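Long-range contact in DNA repair protein XRCC1 (Mus musculus, PDB 3PC6), which acts as a scaffold that assembles repair complexes at DNA single-strand breaks, and is represented by its second BRCT domain: residues Gln47-Gln53 against Ala70-Trp76. Numbering follows the deposited sequence. Where two conformers were deposited one is given.
Sequences QFVITAQ and AFVRPRW
F48, V49 and I50 pair in parallel with A70, F71 and V72, the two strands of a beta-alpha-beta unit in the BRCT fold, with the crossover running through helix 59-65. Four backbone hydrogen bonds fix the register, from A70 N to Q47 O through T51 N to V72 O, and the axes of strands 48-51 and 70-72 come within 4.7 Å.

On the face of F48 and I50, W76, carried on helix 75-83, projects into the hollow between them. Its CZ3 and CH2 rest against F48, CH2 over the ring centre, 3.6 Å above the plane, yet the ring planes are inclined at 47°, an oblique pair. I50, its CG1 anti to the carbonyl carbon (chi1 -51°), sets CD1 in plane at the indole edge, 3.9 Å from W76 CE3, and CG2 3.7 Å from P74 CA. V49, on the other face, lies alongside F71, its CB 3.6 Å from F71 CD2; F71 also meets F59 and W55.

Past the strands, R73 bends at chi2 and returns to T51 and Q53. Its NH1 donates to two carbonyls near the guanidinium plane: T51 O, approached from above the carbonyl plane, and Q53 O at 2.7 Å.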
loop_
_atom_site.group_PDB
_atom_site.type_symbol
_atom_site.label_atom_id
_atom_site.label_comp_id
_atom_site.label_asym_id
_atom_site.label_seq_id
_atom_site.Cartn_x
_atom_site.Cartn_y
_atom_site.Cartn_z
ATOM N N GLN B 47 16.471 1.155 -1.604
ATOM C CA GLN B 47 17.141 2.085 -2.491
ATOM C C GLN B 47 16.861 3.553 -2.138
ATOM O O GLN B 47 17.735 4.410 -2.308
ATOM C CB GLN B 47 16.751 1.788 -3.938
ATOM C CG GLN B 47 17.115 0.368 -4.368
ATOM C CD GLN B 47 16.440 -0.055 -5.664
ATOM O OE1 GLN B 47 15.294 0.301 -5.920
ATOM N NE2 GLN B 47 17.151 -0.822 -6.483
ATOM N N PHE B 48 15.650 3.830 -1.646
ATOM C CA PHE B 48 15.233 5.185 -1.294
ATOM C C PHE B 48 14.702 5.255 0.132
ATOM O O PHE B 48 13.766 4.551 0.487
ATOM C CB PHE B 48 14.157 5.699 -2.259
ATOM C CG PHE B 48 14.597 5.680 -3.683
ATOM C CD1 PHE B 48 14.297 4.604 -4.499
ATOM C CD2 PHE B 48 15.386 6.712 -4.189
ATOM C CE1 PHE B 48 14.745 4.564 -5.817
ATOM C CE2 PHE B 48 15.836 6.683 -5.513
ATOM C CZ PHE B 48 15.519 5.604 -6.324
ATOM N N VAL B 49 15.325 6.108 0.931
ATOM C CA VAL B 49 14.869 6.415 2.286
ATOM C C VAL B 49 14.132 7.752 2.233
ATOM O O VAL B 49 14.731 8.788 1.910
ATOM C CB VAL B 49 16.073 6.505 3.237
ATOM C CG1 VAL B 49 15.639 6.939 4.637
ATOM C CG2 VAL B 49 16.804 5.161 3.276
ATOM N N ILE B 50 12.830 7.720 2.499
ATOM C CA ILE B 50 12.005 8.924 2.459
ATOM C C ILE B 50 11.877 9.483 3.863
ATOM O O ILE B 50 11.476 8.768 4.779
ATOM C CB ILE B 50 10.595 8.635 1.919
ATOM C CG1 ILE B 50 10.664 7.865 0.595
ATOM C CG2 ILE B 50 9.795 9.929 1.801
ATOM C CD1 ILE B 50 11.434 8.566 -0.538
ATOM N N THR B 51 12.241 10.749 4.037
ATOM C CA THR B 51 12.250 11.360 5.364
ATOM C C THR B 51 11.834 12.832 5.346
ATOM O O THR B 51 12.271 13.593 4.487
ATOM C CB THR B 51 13.636 11.240 6.033
ATOM O OG1 THR B 51 13.655 12.011 7.242
ATOM C CG2 THR B 51 14.745 11.734 5.102
ATOM N N ALA B 52 10.997 13.222 6.304
ATOM C CA ALA B 52 10.636 14.631 6.480
ATOM C C ALA B 52 11.469 15.295 7.601
ATOM O O ALA B 52 11.303 16.481 7.893
ATOM C CB ALA B 52 9.135 14.749 6.791
ATOM N N GLN B 53 12.365 14.516 8.204
ATOM C CA GLN B 53 13.112 14.932 9.393
ATOM C C GLN B 53 14.506 15.469 9.057
ATOM O O GLN B 53 14.947 15.394 7.914
ATOM C CB GLN B 53 13.257 13.737 10.346
ATOM C CG GLN B 53 11.958 12.972 10.605
ATOM C CD GLN B 53 11.010 13.703 11.540
ATOM O OE1 GLN B 53 9.804 13.782 11.287
ATOM N NE2 GLN B 53 11.548 14.236 12.630
ATOM N N ALA B 70 19.740 6.343 -1.396
ATOM C CA ALA B 70 19.441 7.748 -1.646
ATOM C C ALA B 70 18.442 8.215 -0.601
ATOM O O ALA B 70 17.473 7.511 -0.311
ATOM C CB ALA B 70 18.855 7.923 -3.024
ATOM N N PHE B 71 18.672 9.401 -0.049
ATOM C CA PHE B 71 17.777 9.974 0.963
ATOM C C PHE B 71 17.001 11.120 0.334
ATOM O O PHE B 71 17.601 12.013 -0.283
ATOM C CB PHE B 71 18.610 10.447 2.160
ATOM C CG PHE B 71 19.438 9.342 2.768
ATOM C CD1 PHE B 71 20.672 9.014 2.245
ATOM C CD2 PHE B 71 18.939 8.591 3.825
ATOM C CE1 PHE B 71 21.419 7.981 2.786
ATOM C CE2 PHE B 71 19.674 7.550 4.365
ATOM C CZ PHE B 71 20.916 7.246 3.840
ATOM N N VAL B 72 15.675 11.091 0.466
ATOM C CA VAL B 72 14.816 11.991 -0.304
ATOM C C VAL B 72 13.632 12.513 0.504
ATOM O O VAL B 72 13.107 11.804 1.360
ATOM C CB VAL B 72 14.230 11.264 -1.523
ATOM C CG1 VAL B 72 13.686 12.271 -2.541
ATOM C CG2 VAL B 72 15.260 10.349 -2.145
ATOM N N ARG B 73 13.210 13.744 0.206
ATOM C CA ARG B 73 12.016 14.352 0.809
ATOM C C ARG B 73 10.714 13.774 0.237
ATOM O O ARG B 73 10.648 13.423 -0.931
ATOM C CB ARG B 73 12.029 15.873 0.593
ATOM C CG ARG B 73 13.180 16.608 1.332
ATOM C CD ARG B 73 13.107 16.307 2.817
ATOM N NE ARG B 73 14.067 17.075 3.607
ATOM C CZ ARG B 73 14.426 16.757 4.844
ATOM N NH1 ARG B 73 13.911 15.679 5.422
ATOM N NH2 ARG B 73 15.312 17.506 5.499
ATOM N N PRO B 74 9.659 13.698 1.064
ATOM C CA PRO B 74 8.391 13.157 0.543
ATOM C C PRO B 74 7.818 13.956 -0.641
ATOM O O PRO B 74 7.069 13.392 -1.441
ATOM C CB PRO B 74 7.452 13.185 1.755
ATOM C CG PRO B 74 8.139 14.009 2.808
ATOM C CD PRO B 74 9.615 13.972 2.510
ATOM N N ARG B 75 8.170 15.234 -0.769
ATOM C CA ARG B 75 7.730 16.019 -1.926
ATOM C C ARG B 75 8.070 15.337 -3.262
ATOM O O ARG B 75 7.372 15.527 -4.256
ATOM C CB ARG B 75 8.300 17.445 -1.889
ATOM C CG ARG B 75 7.930 18.302 -3.106
ATOM C CD ARG B 75 6.412 18.538 -3.209
ATOM N NE ARG B 75 5.915 19.412 -2.148
ATOM C CZ ARG B 75 4.628 19.679 -1.928
ATOM N NH1 ARG B 75 3.689 19.133 -2.690
ATOM N NH2 ARG B 75 4.278 20.492 -0.939
ATOM N N TRP B 76 9.145 14.553 -3.299
ATOM C CA TRP B 76 9.505 13.829 -4.522
ATOM C C TRP B 76 8.357 12.924 -4.990
ATOM O O TRP B 76 7.988 12.923 -6.164
ATOM C CB TRP B 76 10.737 12.970 -4.272
ATOM C CG TRP B 76 11.132 12.057 -5.394
ATOM C CD1 TRP B 76 11.232 12.371 -6.719
ATOM C CD2 TRP B 76 11.545 10.687 -5.276
ATOM N NE1 TRP B 76 11.664 11.276 -7.433
ATOM C CE2 TRP B 76 11.863 10.232 -6.572
ATOM C CE3 TRP B 76 11.669 9.801 -4.199
ATOM C CZ2 TRP B 76 12.299 8.934 -6.821
ATOM C CZ3 TRP B 76 12.112 8.513 -4.449
ATOM C CH2 TRP B 76 12.419 8.092 -5.749
#